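Long-range contact in sterol regulatory element-binding protein cleavage-activating protein (Schizosaccharomyces pombe, PDB 4YHC), which escorts the membrane-bound transcription factor precursor Sre1 for proteolytic processing when sterol or oxygen is low, the chain here being the escort's own WD40 domain: residues 361-375 with 405-418. The protein carries 9 engineered substitutions. Residues are numbered along the deposited sequence; the frame is centred on the assembly and turned at random.
Sequences GLYIFGMRRKSSSGI and GETQVWEVWMYSQS
Ile364, Gly366 and Arg368 each exchange two backbone hydrogen bonds with Tyr415, Trp413 and Glu411, respectively, knitting strands 363-374 and 406-416 into an antiparallel pair within a WD40 blade. A classic beta bulge interrupts the register: Lys370 N (weakly, 2.9 Å) and Ser371 N (3.3 Å) both donate to Val409 O. The Trp413 indole, its CG wedged between backbone N and carbonyl carbon (chi1 55°), folds over Gly366, whose CA sits 3.8 Å from the five-membered ring centroid in a CH-pi contact that leaves no room for a CB. On the opposite sheet face, Arg369 CB stands over the six-membered ring of Trp410, and Met367 CE reaches Trp410 CE3. In the ring plane, Trp410 NE1 donates to Gln408 OE1 (3.0 Å), which Ser432 also binds. Replacing Trp410 with alanine is likely to leave Arg369 CB without its aromatic platform and Gln408 OE1 one donor short. In the Arg368-Glu411 salt bridge, guanidinium and carboxylate planes stand 88° apart; NH1 meets OE1 (2.7 Å) from above the carboxylate plane. The Arg369 guanidinium pairs with Asp437. Phe365 and Met414 pack side by side against strand 456-462; apolar and CH-pi packing thus holds the buried middle, while the 371-375/405-407 end is polar and mostly exposed.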
loop_
_atom_site.group_PDB
_atom_site.type_symbol
_atom_site.label_atom_id
_atom_site.label_comp_id
_atom_site.label_asym_id
_atom_site.label_seq_id
_atom_site.Cartn_x
_atom_site.Cartn_y
_atom_site.Cartn_z
ATOM N N GLY A 361 0.104 -6.722 8.265
ATOM C CA GLY A 361 0.719 -6.213 9.468
ATOM C C GLY A 361 1.369 -7.240 10.391
ATOM O O GLY A 361 1.733 -6.932 11.523
ATOM N N LEU A 362 1.431 -8.488 9.983
ATOM C CA LEU A 362 1.941 -9.516 10.872
ATOM C C LEU A 362 3.485 -9.615 10.949
ATOM O O LEU A 362 4.013 -10.107 11.953
ATOM C CB LEU A 362 1.402 -10.919 10.495
ATOM C CG LEU A 362 -0.052 -11.168 10.873
ATOM C CD1 LEU A 362 -0.432 -12.613 10.498
ATOM C CD2 LEU A 362 -0.239 -10.959 12.364
ATOM N N TYR A 363 4.183 -9.222 9.890
ATOM C CA TYR A 363 5.631 -9.242 9.878
ATOM C C TYR A 363 6.206 -7.861 9.518
ATOM O O TYR A 363 5.636 -7.098 8.644
ATOM C CB TYR A 363 6.102 -10.210 8.842
ATOM C CG TYR A 363 5.735 -11.642 9.073
ATOM C CD1 TYR A 363 6.514 -12.453 9.880
ATOM C CD2 TYR A 363 4.615 -12.192 8.499
ATOM C CE1 TYR A 363 6.180 -13.750 10.175
ATOM C CE2 TYR A 363 4.270 -13.519 8.778
ATOM C CZ TYR A 363 5.065 -14.279 9.612
ATOM O OH TYR A 363 4.792 -15.571 9.858
ATOM N N ILE A 364 7.311 -7.521 10.178
ATOM C CA ILE A 364 8.118 -6.376 9.769
ATOM C C ILE A 364 9.429 -6.906 9.170
ATOM O O ILE A 364 10.057 -7.797 9.735
ATOM C CB ILE A 364 8.470 -5.457 10.946
ATOM C CG1 ILE A 364 7.260 -5.140 11.770
ATOM C CG2 ILE A 364 9.187 -4.175 10.463
ATOM C CD1 ILE A 364 7.609 -4.593 13.106
ATOM N N PHE A 365 9.866 -6.321 8.070
ATOM C CA PHE A 365 11.141 -6.673 7.469
ATOM C C PHE A 365 11.956 -5.445 7.317
ATOM O O PHE A 365 11.431 -4.350 7.094
ATOM C CB PHE A 365 10.958 -7.313 6.104
ATOM C CG PHE A 365 10.098 -8.594 6.126
ATOM C CD1 PHE A 365 10.681 -9.834 6.417
ATOM C CD2 PHE A 365 8.759 -8.558 5.847
ATOM C CE1 PHE A 365 9.935 -11.022 6.430
ATOM C CE2 PHE A 365 7.993 -9.754 5.858
ATOM C CZ PHE A 365 8.573 -10.975 6.167
ATOM N N GLY A 366 13.260 -5.627 7.343
ATOM C CA GLY A 366 14.131 -4.517 7.170
ATOM C C GLY A 366 15.487 -4.853 6.647
ATOM O O GLY A 366 15.891 -6.007 6.712
ATOM N N MET A 367 16.225 -3.817 6.169
ATOM C CA MET A 367 17.586 -3.968 5.708
ATOM C C MET A 367 18.427 -2.745 6.132
ATOM O O MET A 367 17.966 -1.608 5.994
ATOM C CB MET A 367 17.631 -4.059 4.185
ATOM C CG MET A 367 17.084 -5.343 3.608
ATOM S SD MET A 367 17.513 -5.591 1.859
ATOM C CE MET A 367 19.278 -5.881 1.942
ATOM N N ARG A 368 19.655 -2.974 6.565
ATOM C CA ARG A 368 20.651 -1.868 6.816
ATOM C C ARG A 368 22.030 -2.255 6.332
ATOM O O ARG A 368 22.412 -3.434 6.458
ATOM C CB ARG A 368 20.807 -1.498 8.281
ATOM C CG ARG A 368 20.768 -2.638 9.248
ATOM C CD ARG A 368 20.815 -2.104 10.669
ATOM N NE ARG A 368 22.130 -1.660 11.013
ATOM C CZ ARG A 368 22.996 -2.366 11.729
ATOM N NH1 ARG A 368 22.688 -3.569 12.230
ATOM N NH2 ARG A 368 24.183 -1.846 11.956
ATOM N N ARG A 369 22.737 -1.295 5.755
ATOM C CA ARG A 369 24.116 -1.535 5.366
ATOM C C ARG A 369 24.959 -1.317 6.628
ATOM O O ARG A 369 25.002 -0.229 7.082
ATOM C CB ARG A 369 24.556 -0.635 4.195
ATOM C CG ARG A 369 25.938 -1.052 3.638
ATOM C CD ARG A 369 26.676 -0.015 2.839
ATOM N NE ARG A 369 25.762 0.766 2.078
ATOM C CZ ARG A 369 25.358 1.970 2.415
ATOM N NH1 ARG A 369 25.842 2.567 3.501
ATOM N NH2 ARG A 369 24.463 2.580 1.656
ATOM N N LYS A 370 25.545 -2.371 7.210
ATOM C CA LYS A 370 26.483 -2.277 8.341
ATOM C C LYS A 370 27.834 -1.681 7.982
ATOM O O LYS A 370 28.364 -0.918 8.744
ATOM C CB LYS A 370 26.777 -3.635 8.938
ATOM C CG LYS A 370 25.616 -4.206 9.719
ATOM C CD LYS A 370 26.053 -5.402 10.554
ATOM C CE LYS A 370 25.926 -6.697 9.806
ATOM N NZ LYS A 370 26.304 -7.768 10.731
ATOM N N SER A 371 28.386 -2.026 6.822
ATOM C CA SER A 371 29.761 -1.639 6.498
ATOM C C SER A 371 30.100 -1.816 5.031
ATOM O O SER A 371 29.449 -2.567 4.296
ATOM C CB SER A 371 30.755 -2.476 7.299
ATOM O OG SER A 371 30.782 -3.818 6.795
ATOM N N SER A 372 31.151 -1.137 4.607
ATOM C CA SER A 372 31.682 -1.361 3.287
ATOM C C SER A 372 33.181 -1.154 3.247
ATOM O O SER A 372 33.739 -0.459 4.101
ATOM C CB SER A 372 31.000 -0.478 2.263
ATOM O OG SER A 372 31.076 0.874 2.634
ATOM N N SER A 373 33.821 -1.789 2.269
ATOM C CA SER A 373 35.289 -1.763 2.163
ATOM C C SER A 373 35.747 -1.995 0.749
ATOM O O SER A 373 35.188 -2.838 0.015
ATOM C CB SER A 373 35.920 -2.810 3.069
ATOM O OG SER A 373 37.075 -2.287 3.671
ATOM N N GLY A 374 36.776 -1.236 0.377
ATOM C CA GLY A 374 37.345 -1.252 -0.981
ATOM C C GLY A 374 38.105 -2.545 -1.201
ATOM O O GLY A 374 38.671 -3.123 -0.259
ATOM N N ILE A 375 38.087 -3.019 -2.438
ATOM C CA ILE A 375 38.740 -4.272 -2.801
ATOM C C ILE A 375 40.151 -4.005 -3.360
ATOM O O ILE A 375 41.062 -4.835 -3.176
ATOM C CB ILE A 375 37.874 -5.043 -3.821
ATOM C CG1 ILE A 375 36.471 -5.316 -3.216
ATOM C CG2 ILE A 375 38.591 -6.322 -4.283
ATOM C CD1 ILE A 375 35.368 -5.549 -4.236
ATOM N N GLY A 405 35.861 -1.337 -6.897
ATOM C CA GLY A 405 34.597 -1.866 -6.396
ATOM C C GLY A 405 34.666 -2.059 -4.897
ATOM O O GLY A 405 35.732 -1.929 -4.300
ATOM N N GLU A 406 33.539 -2.363 -4.264
ATOM C CA GLU A 406 33.549 -2.531 -2.821
ATOM C C GLU A 406 32.676 -3.664 -2.311
ATOM O O GLU A 406 31.678 -4.064 -2.931
ATOM C CB GLU A 406 33.181 -1.216 -2.110
ATOM C CG GLU A 406 31.841 -0.632 -2.482
ATOM C CD GLU A 406 31.528 0.632 -1.688
ATOM O OE1 GLU A 406 31.018 0.514 -0.544
ATOM O OE2 GLU A 406 31.797 1.749 -2.206
ATOM N N THR A 407 33.076 -4.124 -1.139
ATOM C CA THR A 407 32.456 -5.195 -0.432
ATOM C C THR A 407 31.616 -4.552 0.692
ATOM O O THR A 407 32.088 -3.649 1.369
ATOM C CB THR A 407 33.544 -6.144 0.134
ATOM O OG1 THR A 407 34.143 -6.858 -0.960
ATOM C CG2 THR A 407 32.978 -7.092 1.093
ATOM N N GLN A 408 30.363 -4.989 0.827
ATOM C CA GLN A 408 29.439 -4.438 1.796
ATOM C C GLN A 408 28.847 -5.535 2.629
ATOM O O GLN A 408 28.566 -6.632 2.126
ATOM C CB GLN A 408 28.294 -3.705 1.076
ATOM C CG GLN A 408 28.689 -2.490 0.268
ATOM C CD GLN A 408 27.614 -2.037 -0.726
ATOM O OE1 GLN A 408 26.571 -2.679 -0.904
ATOM N NE2 GLN A 408 27.902 -0.964 -1.428
ATOM N N VAL A 409 28.634 -5.274 3.901
ATOM C CA VAL A 409 27.958 -6.199 4.733
ATOM C C VAL A 409 26.608 -5.561 5.021
ATOM O O VAL A 409 26.575 -4.391 5.473
ATOM C CB VAL A 409 28.653 -6.434 6.067
ATOM C CG1 VAL A 409 27.871 -7.434 6.855
ATOM C CG2 VAL A 409 30.077 -7.000 5.852
ATOM N N TRP A 410 25.537 -6.315 4.777
ATOM C CA TRP A 410 24.135 -5.872 5.105
ATOM C C TRP A 410 23.547 -6.744 6.174
ATOM O O TRP A 410 23.969 -7.937 6.362
ATOM C CB TRP A 410 23.286 -5.929 3.857
ATOM C CG TRP A 410 23.694 -4.997 2.791
ATOM C CD1 TRP A 410 24.742 -5.128 1.947
ATOM C CD2 TRP A 410 23.027 -3.771 2.422
ATOM N NE1 TRP A 410 24.811 -4.017 1.096
ATOM C CE2 TRP A 410 23.722 -3.220 1.327
ATOM C CE3 TRP A 410 21.876 -3.121 2.884
ATOM C CZ2 TRP A 410 23.366 -2.016 0.744
ATOM C CZ3 TRP A 410 21.471 -1.918 2.255
ATOM C CH2 TRP A 410 22.238 -1.374 1.213
ATOM N N GLU A 411 22.632 -6.189 6.958
ATOM C CA GLU A 411 21.857 -6.975 7.859
ATOM C C GLU A 411 20.416 -6.957 7.270
ATOM O O GLU A 411 19.887 -5.892 6.927
ATOM C CB GLU A 411 21.892 -6.455 9.283
ATOM C CG GLU A 411 20.982 -7.264 10.208
ATOM C CD GLU A 411 20.558 -6.548 11.474
ATOM O OE1 GLU A 411 20.656 -5.295 11.557
ATOM O OE2 GLU A 411 20.065 -7.251 12.395
ATOM N N VAL A 412 19.891 -8.146 7.020
ATOM C CA VAL A 412 18.482 -8.380 6.630
ATOM C C VAL A 412 17.751 -8.939 7.797
ATOM O O VAL A 412 18.179 -9.945 8.404
ATOM C CB VAL A 412 18.390 -9.373 5.501
ATOM C CG1 VAL A 412 17.017 -9.318 4.854
ATOM C CG2 VAL A 412 19.454 -9.054 4.504
ATOM N N TRP A 413 16.646 -8.328 8.186
ATOM C CA TRP A 413 16.004 -8.820 9.385
ATOM C C TRP A 413 14.497 -8.881 9.284
ATOM O O TRP A 413 13.885 -8.242 8.430
ATOM C CB TRP A 413 16.412 -7.980 10.617
ATOM C CG TRP A 413 16.174 -6.479 10.487
ATOM C CD1 TRP A 413 17.031 -5.570 10.120
ATOM C CD2 TRP A 413 14.950 -5.791 10.792
ATOM N NE1 TRP A 413 16.440 -4.309 10.138
ATOM C CE2 TRP A 413 15.163 -4.431 10.569
ATOM C CE3 TRP A 413 13.720 -6.199 11.232
ATOM C CZ2 TRP A 413 14.142 -3.457 10.741
ATOM C CZ3 TRP A 413 12.711 -5.259 11.376
ATOM C CH2 TRP A 413 12.952 -3.885 11.160
ATOM N N MET A 414 13.903 -9.625 10.214
ATOM C CA MET A 414 12.467 -9.708 10.304
ATOM C C MET A 414 12.026 -9.728 11.706
ATOM O O MET A 414 12.760 -10.139 12.582
ATOM C CB MET A 414 11.981 -10.967 9.602
ATOM C CG MET A 414 12.566 -12.288 10.111
ATOM S SD MET A 414 11.551 -13.794 9.669
ATOM C CE MET A 414 9.966 -13.494 10.405
ATOM N N TYR A 415 10.807 -9.283 11.932
ATOM C CA TYR A 415 10.172 -9.355 13.206
ATOM C C TYR A 415 8.745 -9.909 13.016
ATOM O O TYR A 415 7.935 -9.344 12.250
ATOM C CB TYR A 415 10.118 -7.970 13.864
ATOM C CG TYR A 415 9.525 -7.977 15.275
ATOM C CD1 TYR A 415 10.242 -8.547 16.346
ATOM C CD2 TYR A 415 8.280 -7.426 15.525
ATOM C CE1 TYR A 415 9.705 -8.577 17.638
ATOM C CE2 TYR A 415 7.728 -7.469 16.786
ATOM C CZ TYR A 415 8.449 -8.026 17.843
ATOM O OH TYR A 415 7.869 -8.041 19.078
ATOM N N SER A 416 8.435 -11.000 13.728
ATOM C CA SER A 416 7.097 -11.575 13.718
ATOM C C SER A 416 6.332 -10.955 14.866
ATOM O O SER A 416 6.663 -11.233 16.046
ATOM C CB SER A 416 7.189 -13.092 13.895
ATOM O OG SER A 416 5.885 -13.628 14.033
ATOM N N GLN A 417 5.355 -10.085 14.545
ATOM C CA GLN A 417 4.692 -9.299 15.557
ATOM C C GLN A 417 3.865 -10.180 16.475
ATOM O O GLN A 417 3.670 -9.802 17.640
ATOM C CB GLN A 417 3.759 -8.246 14.971
ATOM C CG GLN A 417 4.395 -7.351 13.934
ATOM C CD GLN A 417 4.063 -5.888 14.046
ATOM O OE1 GLN A 417 4.368 -5.283 15.059
ATOM N NE2 GLN A 417 3.558 -5.261 12.920
ATOM N N SER A 418 3.377 -11.323 16.001
ATOM C CA SER A 418 2.487 -12.104 16.849
ATOM C C SER A 418 3.259 -13.073 17.769
ATOM O O SER A 418 2.824 -13.341 18.862
ATOM C CB SER A 418 1.464 -12.894 16.042
ATOM O OG SER A 418 2.107 -13.961 15.349
HETATM O O HOH W 1 3.548 -12.613 13.048
#